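SPbeta prophage-derived uncharacterized protein YorR (Bacillus subtilis, PDB 3KB2) binds a phosphorylated guanosine diphosphate at its P-loop and is probably a nucleotide kinase, perhaps acting on dTMP. Local coordinates at residues I4-P9 and T16-L21. Numbering follows the deposited sequence.
Sequences IILEGP and TVAAKL. With G3D (guanosine-3'-monophosphate-5'-diphosphate), chain C.
Leu6 and Ala18 meet where the central strand of a P-loop kinase fold faces the helix that follows its phosphate-binding loop. Strand 3-7 and helix 14-25 belong to one beta-loop-alpha unit, and their segments 4-7 and 16-21 run nearly antiparallel, at 161° with 9.9 Å between axes, because the intervening loop sends the chain back along the sheet. No hydrogen bond links the two segments; the interface is wholly apolar. Leu6 points its CB toward the helix; its first torsion sets the branch carbon CG beside the backbone N, and with CD1 anti to CA (chi2 176°) that methyl is extended as the leading one. It rests against the small side chain of Ala18, with Leu6 CD1 3.6 Å from Ala18 CB and 3.8 Å from Ala18 CA, and the slender residue lets the leucine approach the helix backbone itself. On the neighbouring residue the same methyl touches a branch of Val17 more loosely, Leu6 CD1 lying 4.4 Å from Val17 CG1. One helical turn beyond Val17, Leu21 reaches across to Ile4, a methyl-to-methyl contact of 4.2 Å between Leu21 CD1 and Ile4 CG2. Strand alternation explains the spacing: Ile4 and Leu6 face this helix, whereas Ile5 and Glu7 face away from it, the carboxylate of Glu7 accepting bonds from Ser66 and the backbone of Phe63. Ile59 of the adjacent strand touches Leu6, Ala18 and Leu21, and Leu21 also touches Ala157 and Ile160 of helix 153-166. The apolar layer thus joins the central strand to a helix whose N-terminal turn, with the loop before it, binds the diphosphate. There Thr16 grips one alpha-phosphate oxygen twice: its backbone N donates to O1A of G3D at 2.9 Å, and its hydroxyl OG1 donates to that same O1A at 2.7 Å.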
loop_
_atom_site.group_PDB
_atom_site.type_symbol
_atom_site.label_atom_id
_atom_site.label_comp_id
_atom_site.label_asym_id
_atom_site.label_seq_id
_atom_site.Cartn_x
_atom_site.Cartn_y
_atom_site.Cartn_z
ATOM N N ILE A 4 19.470 17.623 5.853
ATOM C CA ILE A 4 19.622 16.174 5.739
ATOM C C ILE A 4 18.382 15.522 5.158
ATOM O O ILE A 4 17.298 15.622 5.715
ATOM C CB ILE A 4 19.922 15.550 7.113
ATOM C CG1 ILE A 4 21.124 16.268 7.754
ATOM C CG2 ILE A 4 20.206 14.067 6.959
ATOM C CD1 ILE A 4 21.406 15.845 9.169
ATOM N N ILE A 5 18.555 14.844 4.036
ATOM C CA ILE A 5 17.448 14.181 3.362
ATOM C C ILE A 5 17.592 12.660 3.449
ATOM O O ILE A 5 18.607 12.090 3.027
ATOM C CB ILE A 5 17.394 14.631 1.883
ATOM C CG1 ILE A 5 17.165 16.150 1.823
ATOM C CG2 ILE A 5 16.278 13.929 1.152
ATOM C CD1 ILE A 5 17.617 16.773 0.535
ATOM N N LEU A 6 16.572 12.006 3.996
ATOM C CA LEU A 6 16.574 10.550 4.156
ATOM C C LEU A 6 15.645 9.887 3.153
ATOM O O LEU A 6 14.439 10.104 3.170
ATOM C CB LEU A 6 16.150 10.196 5.582
ATOM C CG LEU A 6 17.042 10.875 6.623
ATOM C CD1 LEU A 6 16.542 10.571 8.021
ATOM C CD2 LEU A 6 18.487 10.380 6.450
ATOM N N GLU A 7 16.216 9.069 2.281
ATOM C CA GLU A 7 15.436 8.394 1.262
ATOM C C GLU A 7 15.687 6.902 1.291
ATOM O O GLU A 7 16.685 6.435 1.838
ATOM C CB GLU A 7 15.779 8.954 -0.126
ATOM C CG GLU A 7 15.379 10.408 -0.329
ATOM C CD GLU A 7 13.897 10.565 -0.600
ATOM O OE1 GLU A 7 13.097 9.884 0.078
ATOM O OE2 GLU A 7 13.524 11.374 -1.480
ATOM N N GLY A 8 14.773 6.157 0.687
ATOM C CA GLY A 8 14.914 4.718 0.651
ATOM C C GLY A 8 13.592 4.036 0.925
ATOM O O GLY A 8 12.647 4.663 1.424
ATOM N N PRO A 9 13.495 2.738 0.596
ATOM C CA PRO A 9 12.282 1.946 0.805
ATOM C C PRO A 9 11.948 1.813 2.288
ATOM O O PRO A 9 12.757 2.162 3.151
ATOM C CB PRO A 9 12.645 0.602 0.185
ATOM C CG PRO A 9 14.128 0.509 0.468
ATOM C CD PRO A 9 14.577 1.892 0.058
ATOM N N THR A 16 14.004 6.164 12.351
ATOM C CA THR A 16 14.812 5.921 13.541
ATOM C C THR A 16 16.053 6.803 13.408
ATOM O O THR A 16 16.390 7.559 14.319
ATOM C CB THR A 16 15.237 4.439 13.615
ATOM O OG1 THR A 16 14.061 3.625 13.620
ATOM C CG2 THR A 16 16.041 4.152 14.884
ATOM N N VAL A 17 16.730 6.711 12.265
ATOM C CA VAL A 17 17.923 7.523 12.050
ATOM C C VAL A 17 17.572 8.985 12.250
ATOM O O VAL A 17 18.277 9.710 12.944
ATOM C CB VAL A 17 18.505 7.323 10.635
ATOM C CG1 VAL A 17 19.553 8.388 10.345
ATOM C CG2 VAL A 17 19.136 5.956 10.544
ATOM N N ALA A 18 16.465 9.404 11.649
ATOM C CA ALA A 18 16.000 10.780 11.747
ATOM C C ALA A 18 15.866 11.228 13.207
ATOM O O ALA A 18 16.277 12.335 13.580
ATOM C CB ALA A 18 14.665 10.914 11.033
ATOM N N ALA A 19 15.283 10.362 14.030
ATOM C CA ALA A 19 15.084 10.662 15.443
ATOM C C ALA A 19 16.408 10.778 16.191
ATOM O O ALA A 19 16.562 11.622 17.070
ATOM C CB ALA A 19 14.218 9.572 16.086
ATOM N N LYS A 20 17.360 9.912 15.843
ATOM C CA LYS A 20 18.671 9.905 16.484
ATOM C C LYS A 20 19.498 11.126 16.049
ATOM O O LYS A 20 20.223 11.721 16.857
ATOM C CB LYS A 20 19.413 8.600 16.145
ATOM C CG LYS A 20 18.766 7.319 16.707
ATOM C CD LYS A 20 19.480 6.063 16.204
ATOM C CE LYS A 20 19.283 4.848 17.125
ATOM N NZ LYS A 20 17.865 4.562 17.428
ATOM N N LEU A 21 19.386 11.501 14.776
ATOM C CA LEU A 21 20.117 12.654 14.263
ATOM C C LEU A 21 19.537 13.924 14.868
ATOM O O LEU A 21 20.265 14.855 15.198
ATOM C CB LEU A 21 20.020 12.715 12.733
ATOM C CG LEU A 21 20.726 11.599 11.942
ATOM C CD1 LEU A 21 20.380 11.718 10.458
ATOM C CD2 LEU A 21 22.232 11.682 12.154
HETATM P PB G3D C . 11.403 3.272 8.182
HETATM O O1B G3D C . 10.225 2.687 7.398
HETATM O O2B G3D C . 12.635 3.548 7.437
HETATM O O3B G3D C . 10.884 4.655 8.929
HETATM P PA G3D C . 12.003 2.779 10.943
HETATM O O3A G3D C . 11.729 2.373 9.411
HETATM O O1A G3D C . 13.125 3.695 11.074
HETATM O O2A G3D C . 10.642 3.182 11.532
HETATM O "O5'" G3D C . 12.536 1.332 11.561
HETATM C "C5'" G3D C . 11.683 0.215 11.076
HETATM C "C4'" G3D C . 12.010 -0.789 12.287
HETATM O "O4'" G3D C . 13.368 -1.253 12.355
HETATM C "C3'" G3D C . 11.689 -0.393 13.632
HETATM O "O3'" G3D C . 11.049 -1.412 14.357
HETATM C "C2'" G3D C . 12.956 0.195 14.320
HETATM O "O2'" G3D C . 12.955 0.017 15.625
HETATM C "C1'" G3D C . 13.930 -1.052 13.657
HETATM N N9 G3D C . 15.369 -0.614 13.801
HETATM C C8 G3D C . 15.763 0.715 13.869
HETATM N N7 G3D C . 17.094 0.506 13.980
HETATM C C5 G3D C . 17.493 -0.824 14.128
HETATM C C6 G3D C . 18.659 -1.274 14.273
HETATM O O6 G3D C . 19.859 -0.865 14.333
HETATM N N1 G3D C . 18.638 -2.777 14.260
HETATM C C2 G3D C . 17.472 -3.302 14.144
HETATM N N2 G3D C . 17.484 -4.798 14.058
HETATM N N3 G3D C . 16.261 -2.825 13.904
HETATM C C4 G3D C . 16.382 -1.502 13.974
HETATM P P1 G3D C . 9.863 -1.335 15.010
HETATM O O4P G3D C . 10.045 -0.982 16.384
HETATM O O5P G3D C . 9.377 -2.867 14.943
HETATM O O6P G3D C . 8.671 -0.686 14.301
#